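Local structure of O-succinylhomoserine sulfhydrylase (Mycobacterium tuberculosis, 3NDN) at residues V170-P175 against A186-L191; F205-L210 against I279-S284; A292-G297 against A407-A412. The protein probably makes L-homocysteine from O-succinyl-L-homoserine and hydrogen sulfide for methionine biosynthesis, using pyridoxal 5'-phosphate as its cofactor. All blocks are in the same frame, centred on the assembly; numbering follows the deposited sequence.

Interaction 1: residues V170-P175 against A186-L191; sequences VFFETP and AAVTEL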
loop_
_atom_site.group_PDB
_atom_site.type_symbol
_atom_site.label_atom_id
_atom_site.label_comp_id
_atom_site.label_asym_id
_atom_site.label_seq_id
_atom_site.Cartn_x
_atom_site.Cartn_y
_atom_site.Cartn_z
ATOM N N VAL A 170 10.391 -36.396 9.251
ATOM C CA VAL A 170 11.518 -36.393 8.311
ATOM C C VAL A 170 11.522 -35.028 7.570
ATOM O O VAL A 170 10.462 -34.563 7.128
ATOM C CB VAL A 170 11.383 -37.567 7.306
ATOM C CG1 VAL A 170 12.228 -37.350 6.036
ATOM C CG2 VAL A 170 11.755 -38.919 7.989
ATOM N N PHE A 171 12.689 -34.388 7.449
ATOM C CA PHE A 171 12.805 -33.080 6.745
ATOM C C PHE A 171 13.993 -33.071 5.761
ATOM O O PHE A 171 15.093 -33.462 6.137
ATOM C CB PHE A 171 12.969 -31.938 7.768
ATOM C CG PHE A 171 13.103 -30.554 7.144
ATOM C CD1 PHE A 171 12.009 -29.928 6.562
ATOM C CD2 PHE A 171 14.332 -29.895 7.122
ATOM C CE1 PHE A 171 12.130 -28.654 5.966
ATOM C CE2 PHE A 171 14.460 -28.615 6.540
ATOM C CZ PHE A 171 13.353 -27.999 5.960
ATOM N N PHE A 172 13.776 -32.619 4.516
ATOM C CA PHE A 172 14.877 -32.383 3.553
ATOM C C PHE A 172 14.497 -31.345 2.473
ATOM O O PHE A 172 13.312 -31.043 2.307
ATOM C CB PHE A 172 15.367 -33.695 2.890
ATOM C CG PHE A 172 14.298 -34.447 2.095
ATOM C CD1 PHE A 172 14.057 -34.151 0.754
ATOM C CD2 PHE A 172 13.569 -35.483 2.690
ATOM C CE1 PHE A 172 13.076 -34.846 0.015
ATOM C CE2 PHE A 172 12.583 -36.190 1.969
ATOM C CZ PHE A 172 12.331 -35.874 0.621
ATOM N N GLU A 173 15.510 -30.811 1.780
ATOM C CA GLU A 173 15.353 -29.990 0.560
ATOM C C GLU A 173 15.935 -30.758 -0.629
ATOM O O GLU A 173 16.932 -31.474 -0.466
ATOM C CB GLU A 173 16.141 -28.674 0.663
ATOM C CG GLU A 173 15.783 -27.748 1.829
ATOM C CD GLU A 173 16.898 -26.737 2.146
ATOM O OE1 GLU A 173 17.680 -26.374 1.225
ATOM O OE2 GLU A 173 16.993 -26.308 3.320
ATOM N N THR A 174 15.327 -30.607 -1.814
ATOM C CA THR A 174 15.898 -31.150 -3.066
ATOM C C THR A 174 15.451 -30.332 -4.294
ATOM O O THR A 174 14.269 -30.023 -4.420
ATOM C CB THR A 174 15.611 -32.683 -3.267
ATOM O OG1 THR A 174 16.295 -33.159 -4.437
ATOM C CG2 THR A 174 14.112 -32.982 -3.401
ATOM N N PRO A 175 16.398 -29.906 -5.149
ATOM C CA PRO A 175 17.869 -29.977 -5.015
ATOM C C PRO A 175 18.379 -29.157 -3.816
ATOM O O PRO A 175 17.634 -28.309 -3.313
ATOM C CB PRO A 175 18.380 -29.343 -6.312
ATOM C CG PRO A 175 17.214 -29.421 -7.297
ATOM C CD PRO A 175 15.991 -29.257 -6.418
ATOM N N ALA A 186 10.418 -40.504 -3.628
ATOM C CA ALA A 186 9.602 -41.724 -3.465
ATOM C C ALA A 186 10.254 -42.783 -2.558
ATOM O O ALA A 186 9.574 -43.412 -1.748
ATOM C CB ALA A 186 9.230 -42.332 -4.812
ATOM N N ALA A 187 11.563 -42.983 -2.699
ATOM C CA ALA A 187 12.258 -43.992 -1.895
ATOM C C ALA A 187 12.356 -43.584 -0.413
ATOM O O ALA A 187 12.156 -44.411 0.479
ATOM C CB ALA A 187 13.633 -44.293 -2.488
ATOM N N VAL A 188 12.646 -42.310 -0.149
ATOM C CA VAL A 188 12.723 -41.829 1.235
ATOM C C VAL A 188 11.331 -41.840 1.901
ATOM O O VAL A 188 11.206 -42.208 3.072
ATOM C CB VAL A 188 13.395 -40.427 1.334
ATOM C CG1 VAL A 188 13.220 -39.818 2.734
ATOM C CG2 VAL A 188 14.875 -40.529 0.959
ATOM N N THR A 189 10.298 -41.480 1.144
ATOM C CA THR A 189 8.910 -41.479 1.649
ATOM C C THR A 189 8.464 -42.905 2.081
ATOM O O THR A 189 7.788 -43.079 3.113
ATOM C CB THR A 189 7.935 -40.873 0.599
ATOM O OG1 THR A 189 8.226 -39.476 0.414
ATOM C CG2 THR A 189 6.487 -40.982 1.062
ATOM N N GLU A 190 8.868 -43.909 1.301
ATOM C CA GLU A 190 8.560 -45.309 1.610
ATOM C C GLU A 190 9.173 -45.730 2.963
ATOM O O GLU A 190 8.470 -46.296 3.804
ATOM C CB GLU A 190 9.009 -46.242 0.464
ATOM N N LEU A 191 10.457 -45.426 3.177
ATOM C CA LEU A 191 11.148 -45.724 4.453
ATOM C C LEU A 191 10.586 -44.960 5.650
ATOM O O LEU A 191 10.573 -45.484 6.769
ATOM C CB LEU A 191 12.657 -45.433 4.361
ATOM C CG LEU A 191 13.554 -46.220 3.402
ATOM C CD1 LEU A 191 14.881 -45.491 3.219
ATOM C CD2 LEU A 191 13.790 -47.677 3.873
#
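V188 lies over two side chains of the strand, V170 and F172, and carries the helix side of the contact. Start at its CB, which heads for the strand but stays 4.4 Å from F172 CE2, so the methyl beyond it does most of the touching. CG1 stands opposite the backbone N (chi1 169°), a rotation that sends it down between the two strand residues. There it comes within 3.8 Å of F172 CE2, and the same methyl lies 4.2 Å from V170 CG1. The approach to the phenyl ring is slanted, neither squarely over a face nor squarely at the edge, and the two side chains run past each other in opposite directions. The second branch, V188 CG2, turns off this line and is 5.0 Å from F172 CE2, the closest ring atom to it.

These are the first two elements of a beta-alpha-beta crossover: strand 169-173 leads through helix 185-194 into the neighbouring parallel strand 198-202, within the seven-stranded sheet of the PLP-binding fold. V170 pairs through its backbone with K198 and V200, and F172 with D202, while V188 also packs on L156 and W159 of helix 156-162. For F172, a chi1 of 60° places CG between the backbone N and the carbonyl carbon, swinging the ring toward the helix and against I185. No hydrogen bond crosses between 170-175 and 186-191. Further along, T174 OG1 bonds to V183 N just ahead of the helix, and a cis peptide joins T174 to P175.

Interaction 2: residues F205-L210 against I279-S284; sequences FATPLL and IRVQHS
T207, L209 and L210 close around V281 of helix 277-296, and L209 leans on L277 and A278 of the same helix as well. The tight place is at L209, whose CD2 comes to 3.6 Å from V281 CB. L210 approaches end-on, with its CG 4.0 Å from V281 CG1. T207 OG1 sits across both prongs of the valine, 4.0 Å from V281 CG1 and 4.1 Å from V281 CG2.

That hydroxyl can lie against methyls because its polar needs are met inside its own turn. It donates to A206 O at 2.6 Å, in the carbonyl plane and on a lone pair, and accepts from L209 N (N-H...O angle 150°), which makes an ST turn. In the type I PLP fold a long helix links the cofactor domain to the C-terminal domain, and helix 277-296 fits that role. Next to V281, R280 turns its guanidinium to H228 O, G273 O and T276 OG1, H228 being the neighbour of the predicted PLP lysine, K227.

Outside this grip the contact thins: L209 and L210 are partly exposed, and Q282, exposed, leads its amide away. I279 points its CB away from the turn and packs on H283 of the second subunit.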
loop_
_atom_site.group_PDB
_atom_site.type_symbol
_atom_site.label_atom_id
_atom_site.label_comp_id
_atom_site.label_asym_id
_atom_site.label_seq_id
_atom_site.Cartn_x
_atom_site.Cartn_y
_atom_site.Cartn_z
ATOM N N PHE A 205 13.505 -24.288 -4.051
ATOM C CA PHE A 205 14.365 -24.364 -5.246
ATOM C C PHE A 205 13.590 -24.686 -6.540
ATOM O O PHE A 205 13.775 -24.025 -7.571
ATOM C CB PHE A 205 15.448 -25.426 -4.996
ATOM C CG PHE A 205 16.644 -25.351 -5.931
ATOM C CD1 PHE A 205 17.817 -24.707 -5.530
ATOM C CD2 PHE A 205 16.608 -25.959 -7.187
ATOM C CE1 PHE A 205 18.933 -24.655 -6.367
ATOM C CE2 PHE A 205 17.729 -25.918 -8.042
ATOM C CZ PHE A 205 18.891 -25.260 -7.625
ATOM N N ALA A 206 12.704 -25.678 -6.478
ATOM C CA ALA A 206 11.989 -26.168 -7.664
ATOM C C ALA A 206 10.703 -25.419 -8.065
ATOM O O ALA A 206 10.379 -25.347 -9.258
ATOM C CB ALA A 206 11.695 -27.661 -7.500
ATOM N N THR A 207 9.982 -24.877 -7.077
ATOM C CA THR A 207 8.617 -24.328 -7.239
ATOM C C THR A 207 7.594 -25.439 -7.561
ATOM O O THR A 207 7.977 -26.511 -8.051
ATOM C CB THR A 207 8.512 -23.209 -8.340
ATOM O OG1 THR A 207 8.296 -23.814 -9.627
ATOM C CG2 THR A 207 9.773 -22.325 -8.387
ATOM N N PRO A 208 6.289 -25.185 -7.306
ATOM C CA PRO A 208 5.235 -26.167 -7.640
ATOM C C PRO A 208 5.076 -26.439 -9.138
ATOM O O PRO A 208 4.359 -27.374 -9.546
ATOM C CB PRO A 208 3.947 -25.538 -7.072
ATOM C CG PRO A 208 4.282 -24.138 -6.716
ATOM C CD PRO A 208 5.769 -24.057 -6.507
ATOM N N LEU A 209 5.755 -25.655 -9.961
ATOM C CA LEU A 209 5.633 -25.843 -11.387
ATOM C C LEU A 209 6.572 -26.942 -11.908
ATOM O O LEU A 209 6.286 -27.556 -12.942
ATOM C CB LEU A 209 5.846 -24.522 -12.120
ATOM C CG LEU A 209 4.639 -23.580 -12.237
ATOM C CD1 LEU A 209 3.946 -23.290 -10.907
ATOM C CD2 LEU A 209 5.077 -22.301 -12.883
ATOM N N LEU A 210 7.681 -27.185 -11.208
ATOM C CA LEU A 210 8.696 -28.133 -11.717
ATOM C C LEU A 210 8.834 -29.458 -10.946
ATOM O O LEU A 210 9.443 -30.398 -11.453
ATOM C CB LEU A 210 10.060 -27.456 -11.868
ATOM C CG LEU A 210 10.153 -26.163 -12.689
ATOM C CD1 LEU A 210 11.589 -25.692 -12.738
ATOM C CD2 LEU A 210 9.577 -26.339 -14.114
ATOM N N ILE A 279 4.156 -18.476 -16.450
ATOM C CA ILE A 279 4.990 -17.906 -17.530
ATOM C C ILE A 279 6.381 -17.408 -17.077
ATOM O O ILE A 279 7.360 -17.540 -17.829
ATOM C CB ILE A 279 4.254 -16.837 -18.399
ATOM C CG1 ILE A 279 3.842 -15.609 -17.564
ATOM C CG2 ILE A 279 3.060 -17.476 -19.166
ATOM C CD1 ILE A 279 3.365 -14.407 -18.444
ATOM N N ARG A 280 6.466 -16.852 -15.868
ATOM C CA ARG A 280 7.775 -16.463 -15.275
ATOM C C ARG A 280 8.730 -17.661 -15.066
ATOM O O ARG A 280 9.919 -17.623 -15.491
ATOM C CB ARG A 280 7.559 -15.681 -13.965
ATOM C CG ARG A 280 7.009 -14.249 -14.179
ATOM C CD ARG A 280 6.985 -13.435 -12.882
ATOM N NE ARG A 280 6.020 -13.901 -11.867
ATOM C CZ ARG A 280 6.354 -14.624 -10.789
ATOM N NH1 ARG A 280 7.617 -14.992 -10.598
ATOM N NH2 ARG A 280 5.433 -14.994 -9.908
ATOM N N VAL A 281 8.225 -18.732 -14.446
ATOM C CA VAL A 281 9.058 -19.945 -14.265
ATOM C C VAL A 281 9.464 -20.576 -15.612
ATOM O O VAL A 281 10.658 -20.862 -15.834
ATOM C CB VAL A 281 8.420 -20.988 -13.285
ATOM C CG1 VAL A 281 9.252 -22.280 -13.248
ATOM C CG2 VAL A 281 8.308 -20.406 -11.893
ATOM N N GLN A 282 8.495 -20.742 -16.526
ATOM C CA GLN A 282 8.785 -21.202 -17.899
ATOM C C GLN A 282 9.966 -20.467 -18.561
ATOM O O GLN A 282 10.882 -21.114 -19.096
ATOM C CB GLN A 282 7.519 -21.097 -18.775
ATOM C CG GLN A 282 7.687 -21.517 -20.241
ATOM C CD GLN A 282 6.442 -21.243 -21.096
ATOM O OE1 GLN A 282 5.454 -20.662 -20.629
ATOM N NE2 GLN A 282 6.496 -21.651 -22.358
ATOM N N HIS A 283 9.957 -19.130 -18.514
ATOM C CA HIS A 283 10.984 -18.346 -19.192
ATOM C C HIS A 283 12.346 -18.408 -18.482
ATOM O O HIS A 283 13.393 -18.586 -19.145
ATOM C CB HIS A 283 10.495 -16.902 -19.431
ATOM C CG HIS A 283 9.668 -16.744 -20.677
ATOM N ND1 HIS A 283 8.343 -17.125 -20.755
ATOM C CD2 HIS A 283 9.990 -16.265 -21.902
ATOM C CE1 HIS A 283 7.884 -16.877 -21.969
ATOM N NE2 HIS A 283 8.866 -16.360 -22.686
ATOM N N SER A 284 12.343 -18.288 -17.155
ATOM C CA SER A 284 13.599 -18.357 -16.379
ATOM C C SER A 284 14.279 -19.744 -16.405
ATOM O O SER A 284 15.522 -19.838 -16.471
ATOM C CB SER A 284 13.373 -17.882 -14.945
ATOM O OG SER A 284 13.142 -16.488 -14.912
#

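Interaction 3: residues A292-G297 against A407-A412; sequences AEFLNG and ADIDRA
F294 brings the rim of its ring up to D410, with CZ 3.6 Å from D410 OD1 and 3.8 Å from D410 CB. The carboxylate sits at the ring edge, near the ring plane, and the two flat groups stand 78° apart. An oxygen in that position meets the slightly positive ring hydrogens rather than the pi cloud, so the approach is probably mildly attractive. Beside it the contact turns purely apolar: L295 CD2 meets I409 CG2 at 4.1 Å, the side chains crossing at about a right angle. The same I409 methyl lies 4.5 Å from F294 CE2, also at the ring edge, so it bridges the two residues of the facing helix.

One shell out, torsions and bonds explain the placement. F294 has CG trans to its backbone N (chi1 170°), which throws the ring across the gap toward I406, I409 and D410. D410 OD1 takes its main polar partner from elsewhere, a hydrogen bond with H298 NE2 just past the end of the first helix, and this should help fix the carboxylate. L295 reaches inward to V301, V304, V329 and F331. On the second helix D408 fastens its carboxylate to the backbone N atoms of R352, L353 and I354.

Segments 292-296 and 407-412 run nearly parallel, 22° apart, but with axes 11.5 Å from each other, so the gap is bridged largely by the F294 ring and the L295 branch reaching to I409 and D410. Helices lying side by side and packed on a small mixed sheet, here the one containing strands 301-305 and 328-333, characterise the C-terminal domain of type I PLP enzymes.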
loop_
_atom_site.group_PDB
_atom_site.type_symbol
_atom_site.label_atom_id
_atom_site.label_comp_id
_atom_site.label_asym_id
_atom_site.label_seq_id
_atom_site.Cartn_x
_atom_site.Cartn_y
_atom_site.Cartn_z
ATOM N N ALA A 292 23.579 -22.542 -18.452
ATOM C CA ALA A 292 24.319 -23.716 -17.974
ATOM C C ALA A 292 25.141 -24.355 -19.095
ATOM O O ALA A 292 26.310 -24.704 -18.896
ATOM C CB ALA A 292 23.362 -24.739 -17.370
ATOM N N GLU A 293 24.533 -24.477 -20.280
ATOM C CA GLU A 293 25.218 -25.020 -21.453
ATOM C C GLU A 293 26.375 -24.121 -21.939
ATOM O O GLU A 293 27.430 -24.620 -22.369
ATOM C CB GLU A 293 24.197 -25.304 -22.574
ATOM C CG GLU A 293 23.204 -26.426 -22.226
ATOM C CD GLU A 293 21.999 -26.491 -23.162
ATOM O OE1 GLU A 293 21.794 -25.548 -23.963
ATOM O OE2 GLU A 293 21.240 -27.484 -23.080
ATOM N N PHE A 294 26.186 -22.801 -21.856
ATOM C CA PHE A 294 27.221 -21.834 -22.242
ATOM C C PHE A 294 28.437 -21.910 -21.305
ATOM O O PHE A 294 29.584 -21.958 -21.767
ATOM C CB PHE A 294 26.660 -20.399 -22.322
ATOM C CG PHE A 294 27.727 -19.337 -22.473
ATOM C CD1 PHE A 294 28.279 -19.059 -23.728
ATOM C CD2 PHE A 294 28.205 -18.651 -21.359
ATOM C CE1 PHE A 294 29.268 -18.094 -23.868
ATOM C CE2 PHE A 294 29.204 -17.681 -21.487
ATOM C CZ PHE A 294 29.735 -17.403 -22.739
ATOM N N LEU A 295 28.177 -21.950 -20.003
ATOM C CA LEU A 295 29.237 -22.116 -18.997
ATOM C C LEU A 295 29.979 -23.465 -19.160
ATOM O O LEU A 295 31.213 -23.510 -19.111
ATOM C CB LEU A 295 28.682 -21.940 -17.581
ATOM C CG LEU A 295 28.397 -20.498 -17.122
ATOM C CD1 LEU A 295 27.371 -20.436 -15.968
ATOM C CD2 LEU A 295 29.681 -19.750 -16.746
ATOM N N ASN A 296 29.222 -24.539 -19.390
ATOM C CA ASN A 296 29.781 -25.885 -19.582
ATOM C C ASN A 296 30.820 -25.939 -20.714
ATOM O O ASN A 296 31.800 -26.671 -20.625
ATOM C CB ASN A 296 28.646 -26.891 -19.835
ATOM C CG ASN A 296 29.110 -28.344 -19.803
ATOM O OD1 ASN A 296 29.860 -28.760 -18.920
ATOM N ND2 ASN A 296 28.629 -29.127 -20.756
ATOM N N GLY A 297 30.612 -25.138 -21.760
ATOM C CA GLY A 297 31.532 -25.092 -22.893
ATOM C C GLY A 297 32.632 -24.038 -22.850
ATOM O O GLY A 297 33.417 -23.935 -23.793
ATOM N N ALA A 407 26.429 -12.259 -22.647
ATOM C CA ALA A 407 27.408 -11.209 -22.896
ATOM C C ALA A 407 28.073 -10.680 -21.608
ATOM O O ALA A 407 29.281 -10.506 -21.587
ATOM C CB ALA A 407 26.783 -10.044 -23.696
ATOM N N ASP A 408 27.283 -10.402 -20.561
ATOM C CA ASP A 408 27.809 -9.903 -19.275
ATOM C C ASP A 408 28.695 -10.938 -18.576
ATOM O O ASP A 408 29.731 -10.593 -18.008
ATOM C CB ASP A 408 26.644 -9.466 -18.339
ATOM C CG ASP A 408 27.105 -8.579 -17.158
ATOM O OD1 ASP A 408 28.018 -7.736 -17.333
ATOM O OD2 ASP A 408 26.517 -8.691 -16.049
ATOM N N ILE A 409 28.283 -12.203 -18.615
ATOM C CA ILE A 409 29.067 -13.292 -18.020
ATOM C C ILE A 409 30.394 -13.506 -18.797
ATOM O O ILE A 409 31.454 -13.626 -18.190
ATOM C CB ILE A 409 28.240 -14.603 -17.938
ATOM C CG1 ILE A 409 27.020 -14.421 -17.012
ATOM C CG2 ILE A 409 29.094 -15.787 -17.451
ATOM C CD1 ILE A 409 25.988 -15.579 -17.126
ATOM N N ASP A 410 30.325 -13.513 -20.126
ATOM C CA ASP A 410 31.527 -13.714 -20.967
ATOM C C ASP A 410 32.579 -12.606 -20.786
ATOM O O ASP A 410 33.787 -12.886 -20.757
ATOM C CB ASP A 410 31.137 -13.856 -22.448
ATOM C CG ASP A 410 32.260 -14.480 -23.311
ATOM O OD1 ASP A 410 32.782 -15.560 -22.970
ATOM O OD2 ASP A 410 32.603 -13.888 -24.349
ATOM N N ARG A 411 32.128 -11.359 -20.666
ATOM C CA ARG A 411 33.036 -10.244 -20.403
ATOM C C ARG A 411 33.675 -10.384 -19.017
ATOM O O ARG A 411 34.879 -10.159 -18.861
ATOM C CB ARG A 411 32.329 -8.889 -20.568
ATOM C CG ARG A 411 31.929 -8.586 -22.014
ATOM C CD ARG A 411 31.671 -7.099 -22.255
ATOM N NE ARG A 411 30.287 -6.727 -21.961
ATOM C CZ ARG A 411 29.294 -6.716 -22.853
ATOM N NH1 ARG A 411 29.519 -7.057 -24.121
ATOM N NH2 ARG A 411 28.069 -6.360 -22.474
ATOM N N ALA A 412 32.871 -10.772 -18.026
ATOM C CA ALA A 412 33.351 -10.941 -16.644
ATOM C C ALA A 412 34.393 -12.065 -16.502
ATOM O O ALA A 412 35.309 -11.962 -15.682
ATOM C CB ALA A 412 32.172 -11.150 -15.677
#

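Overall arrangement
Interaction 1 is the buried one, wholly apolar, inside a single crossover of the large PLP-binding sheet. Interactions 2 and 3 are only partly buried and share helix 277-296, which meets the turn at 207-210 near its start and helix 402-413 at its end; their centres lie 22 Å apart. Polar atoms enter both, but differently: in interaction 2 a hydroxyl satisfied within its own turn faces methyls, and in interaction 3 a carboxylate bonded to H298 borders a ring. Interactions 1 and 2 touch directly, P175 CD lying 3.4 Å from F205 CD2, whereas interaction 3 stays about 13 Å from interaction 1 between nearest atoms. Interaction 2 also adjoins the second subunit, through I279 and H283.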